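PDB 3E6E: alanine racemase from Enterococcus faecalis, which belongs to the dimeric, two-domain alanine racemase family, with an N-terminal TIM barrel and a C-terminal, mainly beta domain. Local coordinates for residues 129-134 and 150-155; 210-215 and 237-242; 251-256 and 327-332. The protein carries 1 engineered substitution. One frame throughout, in Å; residues are numbered along the deposited sequence.

The three contacts follow one another along the chain, each closing before the next begins. Contact 1 lies within the N-terminal barrel, between strand 129-132 and helix 145-158. Contact 2, its centre about 30 Å from that of contact 1, joins helix 207-212 of the barrel to the loop that leaves strand 220-223 and runs on to strand 249-259. Contact 3 begins on that strand and belongs to the mixed sheet of the C-terminal domain; its centre is about 39 Å from that of contact 2 and about 55 Å from that of contact 1. Contact 2 thus fastens the start of the interdomain connection to the barrel; contacts 1 and 3 lie on opposite sides of the chain's centre.

Contact 1. Residues 129-134 and 150-155; sequences VHLKVD and QAVRFV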
ATOM      1  N   VAL A 129       9.033   1.724  31.086  1.00 23.86           N
ATOM      2  CA  VAL A 129      10.022   1.794  30.008  1.00 22.48           C
ATOM      3  C   VAL A 129      10.780   0.502  29.753  1.00 21.37           C
ATOM      4  O   VAL A 129      10.981  -0.297  30.648  1.00 20.52           O
ATOM      5  CB  VAL A 129      11.101   2.894  30.260  1.00 22.18           C
ATOM      6  CG1 VAL A 129      10.457   4.158  30.808  1.00 22.53           C
ATOM      7  CG2 VAL A 129      12.171   2.371  31.189  1.00 19.81           C
ATOM      8  N   HIS A 130      11.199   0.318  28.508  1.00 22.93           N
ATOM      9  CA  HIS A 130      11.979  -0.841  28.095  1.00 23.68           C
ATOM     10  C   HIS A 130      13.236  -0.246  27.464  1.00 25.38           C
ATOM     11  O   HIS A 130      13.146   0.605  26.565  1.00 27.53           O
ATOM     12  CB  HIS A 130      11.213  -1.680  27.065  1.00 21.97           C
ATOM     13  CG  HIS A 130      10.133  -2.534  27.655  1.00 21.73           C
ATOM     14  ND1 HIS A 130      10.206  -3.910  27.683  1.00 22.17           N
ATOM     15  CD2 HIS A 130       8.945  -2.211  28.222  1.00 21.63           C
ATOM     16  CE1 HIS A 130       9.111  -4.397  28.242  1.00 21.33           C
ATOM     17  NE2 HIS A 130       8.329  -3.387  28.577  1.00 20.81           N
ATOM     18  N   LEU A 131      14.402  -0.667  27.945  1.00 24.88           N
ATOM     19  CA  LEU A 131      15.664  -0.147  27.431  1.00 24.78           C
ATOM     20  C   LEU A 131      16.213  -0.997  26.304  1.00 24.20           C
ATOM     21  O   LEU A 131      16.692  -2.101  26.533  1.00 25.71           O
ATOM     22  CB  LEU A 131      16.687  -0.050  28.571  1.00 23.72           C
ATOM     23  CG  LEU A 131      16.692   1.213  29.444  1.00 23.28           C
ATOM     24  CD1 LEU A 131      15.285   1.641  29.759  1.00 23.26           C
ATOM     25  CD2 LEU A 131      17.471   0.934  30.731  1.00 23.41           C
ATOM     26  N   LYS A 132      16.155  -0.491  25.079  1.00 24.15           N
ATOM     27  CA  LYS A 132      16.668  -1.278  23.963  1.00 23.84           C
ATOM     28  C   LYS A 132      18.160  -1.058  23.751  1.00 22.49           C
ATOM     29  O   LYS A 132      18.624   0.070  23.580  1.00 20.53           O
ATOM     30  CB  LYS A 132      15.925  -0.971  22.648  1.00 24.47           C
ATOM     31  CG  LYS A 132      16.290  -1.974  21.525  1.00 27.61           C
ATOM     32  CD  LYS A 132      15.784  -1.588  20.126  1.00 28.01           C
ATOM     33  CE  LYS A 132      16.250  -2.605  19.062  1.00 27.74           C
ATOM     34  NZ  LYS A 132      15.840  -2.256  17.662  1.00 24.65           N
ATOM     35  N   VAL A 133      18.903  -2.157  23.764  1.00 20.96           N
ATOM     36  CA  VAL A 133      20.333  -2.115  23.532  1.00 20.75           C
ATOM     37  C   VAL A 133      20.625  -2.655  22.120  1.00 19.98           C
ATOM     38  O   VAL A 133      20.145  -3.721  21.740  1.00 18.61           O
ATOM     39  CB  VAL A 133      21.093  -2.932  24.619  1.00 19.28           C
ATOM     40  CG1 VAL A 133      20.273  -4.120  25.045  1.00 22.75           C
ATOM     41  CG2 VAL A 133      22.432  -3.392  24.097  1.00 20.58           C
ATOM     42  N   ASP A 134      21.380  -1.891  21.336  1.00 20.06           N
ATOM     43  CA  ASP A 134      21.726  -2.305  19.990  1.00 20.45           C
ATOM     44  C   ASP A 134      22.882  -3.243  20.144  1.00 22.12           C
ATOM     45  O   ASP A 134      23.851  -2.904  20.811  1.00 23.84           O
ATOM     46  CB  ASP A 134      22.172  -1.127  19.133  1.00 20.58           C
ATOM     47  CG  ASP A 134      22.577  -1.551  17.716  1.00 19.97           C
ATOM     48  OD1 ASP A 134      22.771  -2.764  17.465  1.00 17.31           O
ATOM     49  OD2 ASP A 134      22.712  -0.653  16.862  1.00 18.57           O
ATOM     50  N   GLN A 150      24.384   2.792  32.864  1.00 36.20           N
ATOM     51  CA  GLN A 150      24.102   4.186  33.189  1.00 35.89           C
ATOM     52  C   GLN A 150      22.606   4.460  33.035  1.00 34.72           C
ATOM     53  O   GLN A 150      21.989   5.111  33.882  1.00 34.70           O
ATOM     54  CB  GLN A 150      24.923   5.117  32.271  1.00 36.23           C
ATOM     55  CG  GLN A 150      24.336   6.513  32.092  1.00 40.39           C
ATOM     56  CD  GLN A 150      25.180   7.422  31.205  1.00 43.19           C
ATOM     57  OE1 GLN A 150      25.492   7.086  30.055  1.00 44.12           O
ATOM     58  NE2 GLN A 150      25.545   8.590  31.737  1.00 43.46           N
ATOM     59  N   ALA A 151      22.029   3.952  31.954  1.00 33.73           N
ATOM     60  CA  ALA A 151      20.613   4.143  31.684  1.00 34.19           C
ATOM     61  C   ALA A 151      19.792   3.465  32.773  1.00 34.49           C
ATOM     62  O   ALA A 151      18.864   4.044  33.339  1.00 32.75           O
ATOM     63  CB  ALA A 151      20.267   3.555  30.327  1.00 36.27           C
ATOM     64  N   VAL A 152      20.147   2.223  33.062  1.00 35.30           N
ATOM     65  CA  VAL A 152      19.452   1.463  34.076  1.00 37.33           C
ATOM     66  C   VAL A 152      19.509   2.131  35.459  1.00 38.52           C
ATOM     67  O   VAL A 152      18.475   2.467  36.044  1.00 38.53           O
ATOM     68  CB  VAL A 152      20.029   0.037  34.151  1.00 37.15           C
ATOM     69  CG1 VAL A 152      19.377  -0.733  35.290  1.00 38.89           C
ATOM     70  CG2 VAL A 152      19.793  -0.681  32.833  1.00 36.79           C
ATOM     71  N   ARG A 153      20.718   2.338  35.973  1.00 40.05           N
ATOM     72  CA  ARG A 153      20.893   2.941  37.290  1.00 40.70           C
ATOM     73  C   ARG A 153      20.144   4.259  37.391  1.00 39.83           C
ATOM     74  O   ARG A 153      19.747   4.685  38.474  1.00 40.58           O
ATOM     75  CB  ARG A 153      22.380   3.162  37.578  1.00 43.02           C
ATOM     76  CG  ARG A 153      22.723   3.206  39.057  1.00 45.95           C
ATOM     77  CD  ARG A 153      24.225   3.114  39.259  1.00 47.74           C
ATOM     78  NE  ARG A 153      24.911   4.285  38.723  1.00 50.07           N
ATOM     79  CZ  ARG A 153      24.757   5.524  39.186  1.00 50.92           C
ATOM     80  NH1 ARG A 153      23.936   5.768  40.203  1.00 49.32           N
ATOM     81  NH2 ARG A 153      25.435   6.523  38.636  1.00 51.83           N
ATOM     82  N   PHE A 154      19.939   4.901  36.250  1.00 38.29           N
ATOM     83  CA  PHE A 154      19.238   6.167  36.240  1.00 35.74           C
ATOM     84  C   PHE A 154      17.754   5.917  36.397  1.00 34.46           C
ATOM     85  O   PHE A 154      17.108   6.493  37.258  1.00 34.36           O
ATOM     86  CB  PHE A 154      19.523   6.912  34.935  1.00 34.64           C
ATOM     87  CG  PHE A 154      18.888   8.265  34.862  1.00 34.06           C
ATOM     88  CD1 PHE A 154      17.543   8.401  34.541  1.00 35.17           C
ATOM     89  CD2 PHE A 154      19.631   9.409  35.125  1.00 33.74           C
ATOM     90  CE1 PHE A 154      16.946   9.666  34.481  1.00 36.94           C
ATOM     91  CE2 PHE A 154      19.047  10.679  35.071  1.00 33.84           C
ATOM     92  CZ  PHE A 154      17.706  10.809  34.749  1.00 35.51           C
ATOM     93  N   VAL A 155      17.217   5.041  35.561  1.00 34.01           N
ATOM     94  CA  VAL A 155      15.803   4.724  35.602  1.00 32.69           C
ATOM     95  C   VAL A 155      15.358   4.188  36.952  1.00 33.01           C
ATOM     96  O   VAL A 155      14.320   4.597  37.469  1.00 32.50           O
ATOM     97  CB  VAL A 155      15.457   3.717  34.509  1.00 31.92           C
ATOM     98  CG1 VAL A 155      14.069   3.154  34.736  1.00 30.35           C
ATOM     99  CG2 VAL A 155      15.539   4.403  33.159  1.00 31.27           C
TER
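Leu-131 and Val-129 face Ala-151, Val-152 and Val-155 within a beta-alpha-beta unit of the TIM barrel, formed by strand 129-132, helix 145-158 and strand 165-167. The strand and helix segments run nearly antiparallel, at 167°, with their axes 10.1 Å apart at closest approach, as expected for a barrel strand and the helix returning over its outer face. Leu-131 reaches across with CD2, which lies 3.9 Å from Ala-151 CB. The same methyl touches Val-152 CG2 at 3.5 Å, the tighter of the two meetings, with the two side chains inclined to each other. Its other branch, CD1, makes a looser approach of 4.4 Å to Val-155 CG2. Two residues earlier on the same strand face, Val-129 has CG1 anti to its carbonyl carbon (chi1 -42°), which leaves CG2 between the backbone N and that carbon, where it passes alongside Val-155 CG1 at 4.1 Å. The intervening His-130 turns to the other side of the strand, where it hydrogen-bonds His-203 and Glu-164. Strand and helix are thus joined here entirely by aliphatic carbons: no hydrogen bond crosses, the five touching residues are all buried, and their fit probably rests on methyl shape and exclusion of water.

Contact 2. Residues 210-215 and 237-242; sequences ALWHPD and LAPSYA
Leu-237 lies over the indole of Trp-212, its CD1 3.7 Å from the centroid of the five-membered ring and almost on the ring normal, a CH-pi contact. Its CB meets Trp-212 CE2 at 3.5 Å, while Leu-211 CB covers the opposite face, so that the indole is held between two leucines. Ala-238 contributes its backbone: Trp-212 NE1 donates to Ala-238 O over 2.9 Å, with an angle of 161° at the hydrogen. The acceptor lies near the indole plane, yet NE1 stands 56° out of the carbonyl plane. These residues belong to the loop leading from strand 220-223 of the barrel to strand 249-259 of the C-terminal domain, and they pack on the last turn of helix 207-212, whose first residue, Ser-207, lines the pocket of the bound D-[3-hydroxy-2-methyl-5-phosphonooxymethyl-pyridin-4-ylmethyl]-N,O-cycloserylamide. Pro-239 follows with CA 4.0 Å from Trp-212 CZ2. Ser-240 OG then donates to Leu-211 O at 2.8 Å; with chi1 at -56° the hydroxyl lies beside its own backbone N and is turned to the helix, approaching from above the carbonyl plane. At Tyr-241, CE2 touches Leu-211 CD2 at 3.4 Å, the two side chains crossing at about a right angle, and the phenol OH hydrogen-bonds that of Tyr-223.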
ATOM      1  N   ALA A 210      12.724 -17.554  17.886  1.00 19.93           N
ATOM      2  CA  ALA A 210      11.895 -18.481  18.652  1.00 21.25           C
ATOM      3  C   ALA A 210      11.806 -19.854  18.003  1.00 22.46           C
ATOM      4  O   ALA A 210      11.886 -20.882  18.671  1.00 22.78           O
ATOM      5  CB  ALA A 210      10.494 -17.908  18.831  1.00 21.83           C
ATOM      6  N   LEU A 211      11.632 -19.870  16.691  1.00 23.64           N
ATOM      7  CA  LEU A 211      11.532 -21.126  15.983  1.00 23.27           C
ATOM      8  C   LEU A 211      12.851 -21.887  15.971  1.00 23.41           C
ATOM      9  O   LEU A 211      12.928 -23.011  16.471  1.00 23.91           O
ATOM     10  CB  LEU A 211      11.056 -20.866  14.554  1.00 24.23           C
ATOM     11  CG  LEU A 211       9.623 -20.323  14.437  1.00 23.81           C
ATOM     12  CD1 LEU A 211       9.362 -19.882  13.025  1.00 22.68           C
ATOM     13  CD2 LEU A 211       8.621 -21.392  14.858  1.00 22.36           C
ATOM     14  N   TRP A 212      13.896 -21.261  15.440  1.00 23.58           N
ATOM     15  CA  TRP A 212      15.205 -21.914  15.307  1.00 22.96           C
ATOM     16  C   TRP A 212      16.270 -21.752  16.401  1.00 21.45           C
ATOM     17  O   TRP A 212      17.267 -22.473  16.401  1.00 21.61           O
ATOM     18  CB  TRP A 212      15.800 -21.522  13.953  1.00 23.87           C
ATOM     19  CG  TRP A 212      14.890 -21.887  12.814  1.00 25.84           C
ATOM     20  CD1 TRP A 212      14.587 -23.146  12.375  1.00 27.40           C
ATOM     21  CD2 TRP A 212      14.107 -20.989  12.021  1.00 26.53           C
ATOM     22  NE1 TRP A 212      13.656 -23.085  11.356  1.00 28.17           N
ATOM     23  CE2 TRP A 212      13.347 -21.773  11.121  1.00 27.07           C
ATOM     24  CE3 TRP A 212      13.970 -19.597  11.986  1.00 27.88           C
ATOM     25  CZ2 TRP A 212      12.468 -21.212  10.198  1.00 26.77           C
ATOM     26  CZ3 TRP A 212      13.087 -19.035  11.063  1.00 28.39           C
ATOM     27  CH2 TRP A 212      12.351 -19.846  10.183  1.00 27.63           C
ATOM     28  N   HIS A 213      16.076 -20.819  17.326  1.00 20.56           N
ATOM     29  CA  HIS A 213      17.034 -20.602  18.415  1.00 18.52           C
ATOM     30  C   HIS A 213      16.271 -20.579  19.739  1.00 17.73           C
ATOM     31  O   HIS A 213      16.423 -19.664  20.544  1.00 15.85           O
ATOM     32  CB  HIS A 213      17.744 -19.264  18.224  1.00 18.00           C
ATOM     33  CG  HIS A 213      18.661 -19.220  17.048  1.00 15.84           C
ATOM     34  ND1 HIS A 213      18.436 -18.403  15.963  1.00 17.16           N
ATOM     35  CD2 HIS A 213      19.840 -19.840  16.812  1.00 17.29           C
ATOM     36  CE1 HIS A 213      19.440 -18.516  15.111  1.00 17.54           C
ATOM     37  NE2 HIS A 213      20.307 -19.382  15.605  1.00 16.84           N
ATOM     38  N   PRO A 214      15.448 -21.604  19.983  1.00 18.75           N
ATOM     39  CA  PRO A 214      14.642 -21.709  21.199  1.00 19.98           C
ATOM     40  C   PRO A 214      15.381 -21.681  22.535  1.00 21.11           C
ATOM     41  O   PRO A 214      14.753 -21.475  23.571  1.00 21.09           O
ATOM     42  CB  PRO A 214      13.879 -23.015  20.979  1.00 19.86           C
ATOM     43  CG  PRO A 214      14.882 -23.849  20.273  1.00 18.52           C
ATOM     44  CD  PRO A 214      15.436 -22.881  19.250  1.00 18.64           C
ATOM     45  N   ASP A 215      16.700 -21.880  22.518  1.00 23.02           N
ATOM     46  CA  ASP A 215      17.476 -21.880  23.762  1.00 24.28           C
ATOM     47  C   ASP A 215      18.073 -20.512  24.193  1.00 24.81           C
ATOM     48  O   ASP A 215      18.518 -20.362  25.334  1.00 24.88           O
ATOM     49  CB  ASP A 215      18.585 -22.947  23.695  1.00 23.07           C
ATOM     50  CG  ASP A 215      18.033 -24.375  23.696  1.00 24.15           C
ATOM     51  OD1 ASP A 215      17.102 -24.666  24.477  1.00 23.37           O
ATOM     52  OD2 ASP A 215      18.541 -25.222  22.928  1.00 25.46           O
ATOM     53  N   LEU A 237      14.605 -22.103   5.760  1.00 17.49           N
ATOM     54  CA  LEU A 237      14.527 -23.091   6.832  1.00 16.92           C
ATOM     55  C   LEU A 237      13.104 -23.578   7.093  1.00 17.15           C
ATOM     56  O   LEU A 237      12.129 -22.848   6.911  1.00 16.85           O
ATOM     57  CB  LEU A 237      15.072 -22.498   8.132  1.00 16.76           C
ATOM     58  CG  LEU A 237      16.548 -22.142   8.228  1.00 17.95           C
ATOM     59  CD1 LEU A 237      16.837 -21.502   9.579  1.00 18.23           C
ATOM     60  CD2 LEU A 237      17.362 -23.395   8.055  1.00 19.89           C
ATOM     61  N   ALA A 238      12.989 -24.810   7.560  1.00 16.77           N
ATOM     62  CA  ALA A 238      11.682 -25.368   7.849  1.00 17.60           C
ATOM     63  C   ALA A 238      11.266 -24.980   9.271  1.00 18.10           C
ATOM     64  O   ALA A 238      12.014 -25.167  10.225  1.00 16.36           O
ATOM     65  CB  ALA A 238      11.724 -26.892   7.687  1.00 14.04           C
ATOM     66  N   PRO A 239      10.069 -24.403   9.424  1.00 20.23           N
ATOM     67  CA  PRO A 239       9.628 -24.019  10.764  1.00 20.76           C
ATOM     68  C   PRO A 239       9.659 -25.208  11.694  1.00 22.01           C
ATOM     69  O   PRO A 239       9.682 -26.344  11.249  1.00 21.03           O
ATOM     70  CB  PRO A 239       8.233 -23.495  10.516  1.00 19.99           C
ATOM     71  CG  PRO A 239       8.422 -22.793   9.212  1.00 19.95           C
ATOM     72  CD  PRO A 239       9.179 -23.826   8.406  1.00 19.34           C
ATOM     73  N   SER A 240       9.666 -24.935  12.991  1.00 23.99           N
ATOM     74  CA  SER A 240       9.725 -25.992  13.988  1.00 26.00           C
ATOM     75  C   SER A 240       8.364 -26.613  14.297  1.00 25.52           C
ATOM     76  O   SER A 240       8.247 -27.501  15.146  1.00 26.24           O
ATOM     77  CB  SER A 240      10.371 -25.432  15.250  1.00 27.56           C
ATOM     78  OG  SER A 240      11.645 -24.908  14.918  1.00 32.83           O
ATOM     79  N   TYR A 241       7.340 -26.129  13.602  1.00 24.69           N
ATOM     80  CA  TYR A 241       5.981 -26.635  13.746  1.00 22.72           C
ATOM     81  C   TYR A 241       5.125 -26.083  12.604  1.00 22.80           C
ATOM     82  O   TYR A 241       5.449 -25.050  12.011  1.00 21.86           O
ATOM     83  CB  TYR A 241       5.403 -26.256  15.116  1.00 22.25           C
ATOM     84  CG  TYR A 241       5.041 -24.797  15.301  1.00 22.35           C
ATOM     85  CD1 TYR A 241       3.792 -24.314  14.916  1.00 23.23           C
ATOM     86  CD2 TYR A 241       5.947 -23.897  15.866  1.00 21.88           C
ATOM     87  CE1 TYR A 241       3.456 -22.972  15.091  1.00 23.40           C
ATOM     88  CE2 TYR A 241       5.619 -22.556  16.042  1.00 20.37           C
ATOM     89  CZ  TYR A 241       4.376 -22.103  15.655  1.00 21.82           C
ATOM     90  OH  TYR A 241       4.039 -20.786  15.823  1.00 22.02           O
ATOM     91  N   ALA A 242       4.042 -26.790  12.293  1.00 23.01           N
ATOM     92  CA  ALA A 242       3.134 -26.426  11.212  1.00 22.14           C
ATOM     93  C   ALA A 242       2.517 -25.055  11.352  1.00 22.26           C
ATOM     94  O   ALA A 242       1.679 -24.839  12.223  1.00 23.10           O
ATOM     95  CB  ALA A 242       2.037 -27.447  11.111  1.00 22.65           C
TER

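Contact 3. Residues 251-256 and 327-332; sequences SELIHV and VGPVVT. Engineered in segment 327-332: Pro-329 (natural residue Ser).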
ATOM      1  N   SER A 251     -11.141 -12.603  -5.610  1.00 13.57           N
ATOM      2  CA  SER A 251     -11.837 -11.605  -6.408  1.00 15.95           C
ATOM      3  C   SER A 251     -12.681 -12.428  -7.361  1.00 17.95           C
ATOM      4  O   SER A 251     -12.945 -13.604  -7.091  1.00 19.24           O
ATOM      5  CB  SER A 251     -10.848 -10.741  -7.188  1.00 16.13           C
ATOM      6  OG  SER A 251     -11.502  -9.620  -7.763  1.00 14.17           O
ATOM      7  N   GLU A 252     -13.115 -11.833  -8.465  1.00 19.68           N
ATOM      8  CA  GLU A 252     -13.903 -12.589  -9.434  1.00 22.53           C
ATOM      9  C   GLU A 252     -13.961 -11.926 -10.797  1.00 21.91           C
ATOM     10  O   GLU A 252     -13.816 -10.712 -10.924  1.00 22.21           O
ATOM     11  CB  GLU A 252     -15.328 -12.831  -8.905  1.00 24.10           C
ATOM     12  CG  GLU A 252     -16.238 -11.620  -8.886  1.00 27.25           C
ATOM     13  CD  GLU A 252     -17.559 -11.899  -8.168  1.00 29.94           C
ATOM     14  OE1 GLU A 252     -18.538 -11.142  -8.368  1.00 30.05           O
ATOM     15  OE2 GLU A 252     -17.613 -12.878  -7.393  1.00 31.01           O
ATOM     16  N   LEU A 253     -14.165 -12.759 -11.814  1.00 21.12           N
ATOM     17  CA  LEU A 253     -14.262 -12.324 -13.197  1.00 18.77           C
ATOM     18  C   LEU A 253     -15.436 -11.379 -13.385  1.00 18.91           C
ATOM     19  O   LEU A 253     -16.566 -11.716 -13.047  1.00 19.24           O
ATOM     20  CB  LEU A 253     -14.443 -13.542 -14.092  1.00 16.73           C
ATOM     21  CG  LEU A 253     -13.214 -14.433 -14.196  1.00 14.70           C
ATOM     22  CD1 LEU A 253     -13.556 -15.696 -14.935  1.00 12.45           C
ATOM     23  CD2 LEU A 253     -12.103 -13.675 -14.896  1.00 14.35           C
ATOM     24  N   ILE A 254     -15.160 -10.192 -13.912  1.00 19.36           N
ATOM     25  CA  ILE A 254     -16.204  -9.207 -14.151  1.00 21.11           C
ATOM     26  C   ILE A 254     -16.378  -8.970 -15.654  1.00 22.90           C
ATOM     27  O   ILE A 254     -17.331  -8.318 -16.078  1.00 24.16           O
ATOM     28  CB  ILE A 254     -15.889  -7.855 -13.446  1.00 20.37           C
ATOM     29  CG1 ILE A 254     -14.617  -7.234 -14.019  1.00 19.82           C
ATOM     30  CG2 ILE A 254     -15.705  -8.080 -11.948  1.00 19.08           C
ATOM     31  CD1 ILE A 254     -14.331  -5.862 -13.453  1.00 19.61           C
ATOM     32  N   HIS A 255     -15.453  -9.503 -16.452  1.00 25.03           N
ATOM     33  CA  HIS A 255     -15.499  -9.372 -17.909  1.00 28.20           C
ATOM     34  C   HIS A 255     -14.834 -10.575 -18.580  1.00 29.49           C
ATOM     35  O   HIS A 255     -13.764 -11.023 -18.149  1.00 30.15           O
ATOM     36  CB  HIS A 255     -14.785  -8.102 -18.374  1.00 28.95           C
ATOM     37  CG  HIS A 255     -15.040  -7.762 -19.811  1.00 32.66           C
ATOM     38  ND1 HIS A 255     -14.078  -7.204 -20.630  1.00 35.58           N
ATOM     39  CD2 HIS A 255     -16.164  -7.851 -20.563  1.00 33.42           C
ATOM     40  CE1 HIS A 255     -14.598  -6.965 -21.821  1.00 33.81           C
ATOM     41  NE2 HIS A 255     -15.862  -7.349 -21.807  1.00 34.13           N
ATOM     42  N   VAL A 256     -15.465 -11.088 -19.635  1.00 28.38           N
ATOM     43  CA  VAL A 256     -14.943 -12.238 -20.363  1.00 27.80           C
ATOM     44  C   VAL A 256     -15.146 -12.048 -21.864  1.00 28.22           C
ATOM     45  O   VAL A 256     -16.229 -11.685 -22.320  1.00 28.83           O
ATOM     46  CB  VAL A 256     -15.657 -13.537 -19.952  1.00 28.92           C
ATOM     47  CG1 VAL A 256     -15.058 -14.719 -20.708  1.00 29.19           C
ATOM     48  CG2 VAL A 256     -15.560 -13.744 -18.450  1.00 29.86           C
ATOM     49  N   VAL A 327     -19.207 -14.721 -16.574  1.00 28.07           N
ATOM     50  CA  VAL A 327     -18.727 -13.782 -15.571  1.00 27.48           C
ATOM     51  C   VAL A 327     -19.149 -14.294 -14.180  1.00 27.25           C
ATOM     52  O   VAL A 327     -20.146 -15.015 -14.056  1.00 27.26           O
ATOM     53  CB  VAL A 327     -19.338 -12.384 -15.820  1.00 27.94           C
ATOM     54  CG1 VAL A 327     -19.150 -11.501 -14.601  1.00 31.79           C
ATOM     55  CG2 VAL A 327     -18.692 -11.740 -17.042  1.00 28.43           C
ATOM     56  N   GLY A 328     -18.381 -13.959 -13.144  1.00 25.51           N
ATOM     57  CA  GLY A 328     -18.754 -14.394 -11.809  1.00 23.24           C
ATOM     58  C   GLY A 328     -17.959 -15.483 -11.103  1.00 20.67           C
ATOM     59  O   GLY A 328     -18.003 -15.543  -9.878  1.00 19.34           O
ATOM     60  N   PRO A 329     -17.255 -16.375 -11.818  1.00 19.59           N
ATOM     61  CA  PRO A 329     -16.501 -17.402 -11.092  1.00 19.73           C
ATOM     62  C   PRO A 329     -15.492 -16.736 -10.144  1.00 20.15           C
ATOM     63  O   PRO A 329     -14.967 -15.659 -10.449  1.00 20.05           O
ATOM     64  CB  PRO A 329     -15.813 -18.182 -12.211  1.00 19.33           C
ATOM     65  CG  PRO A 329     -16.744 -18.026 -13.365  1.00 18.93           C
ATOM     66  CD  PRO A 329     -17.129 -16.567 -13.272  1.00 19.97           C
ATOM     67  N   VAL A 330     -15.221 -17.366  -9.003  1.00 20.47           N
ATOM     68  CA  VAL A 330     -14.273 -16.798  -8.038  1.00 20.26           C
ATOM     69  C   VAL A 330     -12.824 -16.846  -8.501  1.00 20.42           C
ATOM     70  O   VAL A 330     -12.336 -17.876  -8.969  1.00 21.38           O
ATOM     71  CB  VAL A 330     -14.335 -17.514  -6.670  1.00 19.55           C
ATOM     72  CG1 VAL A 330     -13.246 -16.959  -5.747  1.00 17.27           C
ATOM     73  CG2 VAL A 330     -15.706 -17.328  -6.041  1.00 19.63           C
ATOM     74  N   VAL A 331     -12.137 -15.719  -8.374  1.00 19.34           N
ATOM     75  CA  VAL A 331     -10.744 -15.671  -8.749  1.00 19.40           C
ATOM     76  C   VAL A 331      -9.916 -15.730  -7.482  1.00 19.83           C
ATOM     77  O   VAL A 331     -10.009 -14.851  -6.614  1.00 21.45           O
ATOM     78  CB  VAL A 331     -10.401 -14.390  -9.512  1.00 20.53           C
ATOM     79  CG1 VAL A 331      -8.884 -14.261  -9.659  1.00 18.55           C
ATOM     80  CG2 VAL A 331     -11.063 -14.426 -10.893  1.00 21.73           C
ATOM     81  N   THR A 332      -9.112 -16.779  -7.376  1.00 19.13           N
ATOM     82  CA  THR A 332      -8.263 -16.967  -6.219  1.00 19.20           C
ATOM     83  C   THR A 332      -6.816 -16.530  -6.461  1.00 18.39           C
ATOM     84  O   THR A 332      -6.071 -17.176  -7.203  1.00 17.74           O
ATOM     85  CB  THR A 332      -8.282 -18.427  -5.796  1.00 21.21           C
ATOM     86  OG1 THR A 332      -9.646 -18.851  -5.635  1.00 22.81           O
ATOM     87  CG2 THR A 332      -7.519 -18.604  -4.484  1.00 22.31           C
TER
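Ser-251 pairs with Val-331 as an antiparallel hydrogen-bonded pair, and the end-to-end directions of 251-256 and 327-331 are 141° apart, roughly antiparallel. Ser-251 N donates to Val-331 O at 2.7 Å, and Val-331 N returns a bond of 2.6 Å to Ser-251 O, at 162° at the hydrogen. Glu-252 and Val-330 form the neighbouring non-hydrogen-bonded pair, their side chains diverging. Leu-253 N keeps the antiparallel sense with a weak bond of 3.3 Å to O of the engineered Pro-329; the proline has no N-H to give in return, and it is Gly-328 N that reaches Leu-253 O, at 2.9 Å.

Leu-253, Val-331 and Val-327 share the contact about equally. Leu-253 CG lies 3.9 Å from Val-331 CG2, the side chains crossing at about a right angle, and Leu-253 CD1 meets Pro-329 CD at 4.0 Å. Val-331 has CG1 anti to its backbone N (chi1 170°), which leaves CG2 directed at Leu-253, 3.6 Å from Leu-253 N. Val-327 CG1 packs against Leu-253 O and Ile-254 CA, while Val-327 CG2 and Val-256 CG2 pass each other at 4.0 Å. Ser-251 and Val-331 share a sheet face and both pack on Val-282; the Ser-251 hydroxyl hydrogen-bonds Thr-9. His-255 points away from segment 327-332, and its ND1 bonds Arg-139 O of the second subunit.

The arrangement is that of two antiparallel strands, one of them, 249-259, broken by a bulge or short loop after Glu-252, in the mixed sheet of the C-terminal beta domain of an alanine racemase.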